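Local coordinates for protein peptide ABC transporter permease (Staphylococcus hominis, PDB 6EXS) that probably carries peptides across the cell membrane as a POT family transporter, and binds a thioalcohol-conjugated peptide that is a precursor of human body odour, at residues L451-L454 with I455-L458. Residues are numbered along the deposited sequence; the frame is centred on the assembly and turned at random.
Sequences LVKL and IKPL
Leu454 and Leu458, one helical turn apart, run alongside each other in the same direction, with CD2 of Leu454 3.8 Å from CD1 of Leu458; their branched apolar ends suit this mutual packing. At the backbone of the pair, the amide N of Leu458 gives a hydrogen bond of 2.9 Å to Leu454 O, fairly straight at 158°. One residue earlier Pro457, having no N-H to offer Lys453 O, sets its ring carbon CD 3.2 Å from that oxygen. Lys456 supplies the missing donor. Its long chain is extended until chi4 (72°) folds the ammonium back, and NZ reaches Lys453 O at 2.9 Å, in the carbonyl plane on a lone pair. Lys453, extended beyond CG, has its own ammonium in a salt bridge with Asp250. Ile455 has CG1 beside the backbone N (chi1 -63°) and chi2 near trans, and CD1 lies 3.4 Å from Val452 O and near the side chain of Val452, a buried residue whose branched, apolar form suits that place. Residues 452-454 form a 3-10 turn that joins helix 430-451 to the short helix 455-458. Helix 56-72 meets Val452, Lys453, Ile455 and Lys456, while helix 460-479 receives Ile455 on Tyr463 and Leu458 on Phe466.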
ATOM      1  N   LEU A 451      -6.248 -14.821  -6.708  1.00 48.72           N
ATOM      2  CA  LEU A 451      -5.157 -15.778  -6.474  1.00 49.01           C
ATOM      3  C   LEU A 451      -5.348 -16.587  -5.185  1.00 51.99           C
ATOM      4  O   LEU A 451      -5.061 -17.786  -5.178  1.00 52.25           O
ATOM      5  CB  LEU A 451      -3.822 -15.007  -6.418  1.00 48.54           C
ATOM      6  CG  LEU A 451      -2.524 -15.719  -6.824  1.00 53.96           C
ATOM      7  CD1 LEU A 451      -2.577 -16.210  -8.282  1.00 55.36           C
ATOM      8  CD2 LEU A 451      -1.335 -14.773  -6.665  1.00 54.51           C
ATOM      9  N   VAL A 452      -5.857 -15.931  -4.109  1.00 47.29           N
ATOM     10  CA  VAL A 452      -6.109 -16.528  -2.781  1.00 46.14           C
ATOM     11  C   VAL A 452      -7.068 -17.714  -2.853  1.00 50.85           C
ATOM     12  O   VAL A 452      -7.035 -18.558  -1.956  1.00 50.54           O
ATOM     13  CB  VAL A 452      -6.545 -15.516  -1.692  1.00 47.94           C
ATOM     14  CG1 VAL A 452      -5.392 -14.606  -1.300  1.00 46.23           C
ATOM     15  CG2 VAL A 452      -7.776 -14.714  -2.119  1.00 47.74           C
ATOM     16  N   LYS A 453      -7.887 -17.787  -3.935  1.00 47.85           N
ATOM     17  CA  LYS A 453      -8.836 -18.870  -4.220  1.00 48.64           C
ATOM     18  C   LYS A 453      -8.121 -20.166  -4.660  1.00 55.63           C
ATOM     19  O   LYS A 453      -8.774 -21.200  -4.747  1.00 57.28           O
ATOM     20  CB  LYS A 453      -9.873 -18.442  -5.276  1.00 50.24           C
ATOM     21  CG  LYS A 453     -10.784 -17.304  -4.835  1.00 52.63           C
ATOM     22  CD  LYS A 453     -11.557 -16.715  -5.999  1.00 53.08           C
ATOM     23  CE  LYS A 453     -12.604 -15.734  -5.531  1.00 57.04           C
ATOM     24  NZ  LYS A 453     -13.349 -15.140  -6.672  1.00 65.08           N
ATOM     25  N   LEU A 454      -6.795 -20.119  -4.926  1.00 52.83           N
ATOM     26  CA  LEU A 454      -6.001 -21.288  -5.326  1.00 54.34           C
ATOM     27  C   LEU A 454      -5.511 -22.137  -4.142  1.00 57.90           C
ATOM     28  O   LEU A 454      -5.121 -23.283  -4.358  1.00 58.54           O
ATOM     29  CB  LEU A 454      -4.798 -20.869  -6.189  1.00 54.60           C
ATOM     30  CG  LEU A 454      -5.063 -20.631  -7.662  1.00 60.59           C
ATOM     31  CD1 LEU A 454      -3.991 -19.767  -8.252  1.00 60.44           C
ATOM     32  CD2 LEU A 454      -5.159 -21.944  -8.426  1.00 64.78           C
ATOM     33  N   ILE A 455      -5.521 -21.575  -2.912  1.00 53.35           N
ATOM     34  CA  ILE A 455      -5.079 -22.225  -1.665  1.00 53.06           C
ATOM     35  C   ILE A 455      -5.848 -23.537  -1.382  1.00 61.13           C
ATOM     36  O   ILE A 455      -5.214 -24.538  -1.034  1.00 62.01           O
ATOM     37  CB  ILE A 455      -5.105 -21.233  -0.463  1.00 53.77           C
ATOM     38  CG1 ILE A 455      -4.098 -20.066  -0.692  1.00 51.70           C
ATOM     39  CG2 ILE A 455      -4.841 -21.957   0.884  1.00 53.65           C
ATOM     40  CD1 ILE A 455      -4.363 -18.753   0.116  1.00 49.88           C
ATOM     41  N   LYS A 456      -7.193 -23.538  -1.549  1.00 59.00           N
ATOM     42  CA  LYS A 456      -8.014 -24.738  -1.342  1.00 60.21           C
ATOM     43  C   LYS A 456      -7.741 -25.822  -2.417  1.00 65.14           C
ATOM     44  O   LYS A 456      -7.342 -26.920  -2.012  1.00 66.15           O
ATOM     45  CB  LYS A 456      -9.526 -24.444  -1.178  1.00 63.41           C
ATOM     46  CG  LYS A 456      -9.962 -23.033  -1.571  1.00 79.58           C
ATOM     47  CD  LYS A 456     -11.470 -22.853  -1.694  1.00 88.35           C
ATOM     48  CE  LYS A 456     -11.819 -21.534  -2.357  1.00 90.08           C
ATOM     49  NZ  LYS A 456     -11.507 -21.531  -3.815  1.00 92.11           N
ATOM     50  N   PRO A 457      -7.858 -25.569  -3.756  1.00 60.84           N
ATOM     51  CA  PRO A 457      -7.581 -26.650  -4.722  1.00 62.11           C
ATOM     52  C   PRO A 457      -6.129 -27.120  -4.804  1.00 66.97           C
ATOM     53  O   PRO A 457      -5.918 -28.316  -5.010  1.00 69.52           O
ATOM     54  CB  PRO A 457      -8.058 -26.075  -6.056  1.00 64.09           C
ATOM     55  CG  PRO A 457      -7.977 -24.616  -5.889  1.00 66.64           C
ATOM     56  CD  PRO A 457      -8.319 -24.353  -4.458  1.00 61.13           C
ATOM     57  N   LEU A 458      -5.136 -26.210  -4.655  1.00 60.72           N
ATOM     58  CA  LEU A 458      -3.722 -26.599  -4.744  1.00 60.07           C
ATOM     59  C   LEU A 458      -3.150 -27.172  -3.449  1.00 61.22           C
ATOM     60  O   LEU A 458      -2.256 -28.018  -3.496  1.00 60.75           O
ATOM     61  CB  LEU A 458      -2.823 -25.435  -5.217  1.00 59.20           C
ATOM     62  CG  LEU A 458      -3.043 -24.842  -6.613  1.00 64.94           C
ATOM     63  CD1 LEU A 458      -2.150 -23.629  -6.818  1.00 64.17           C
ATOM     64  CD2 LEU A 458      -2.774 -25.863  -7.723  1.00 69.37           C
TER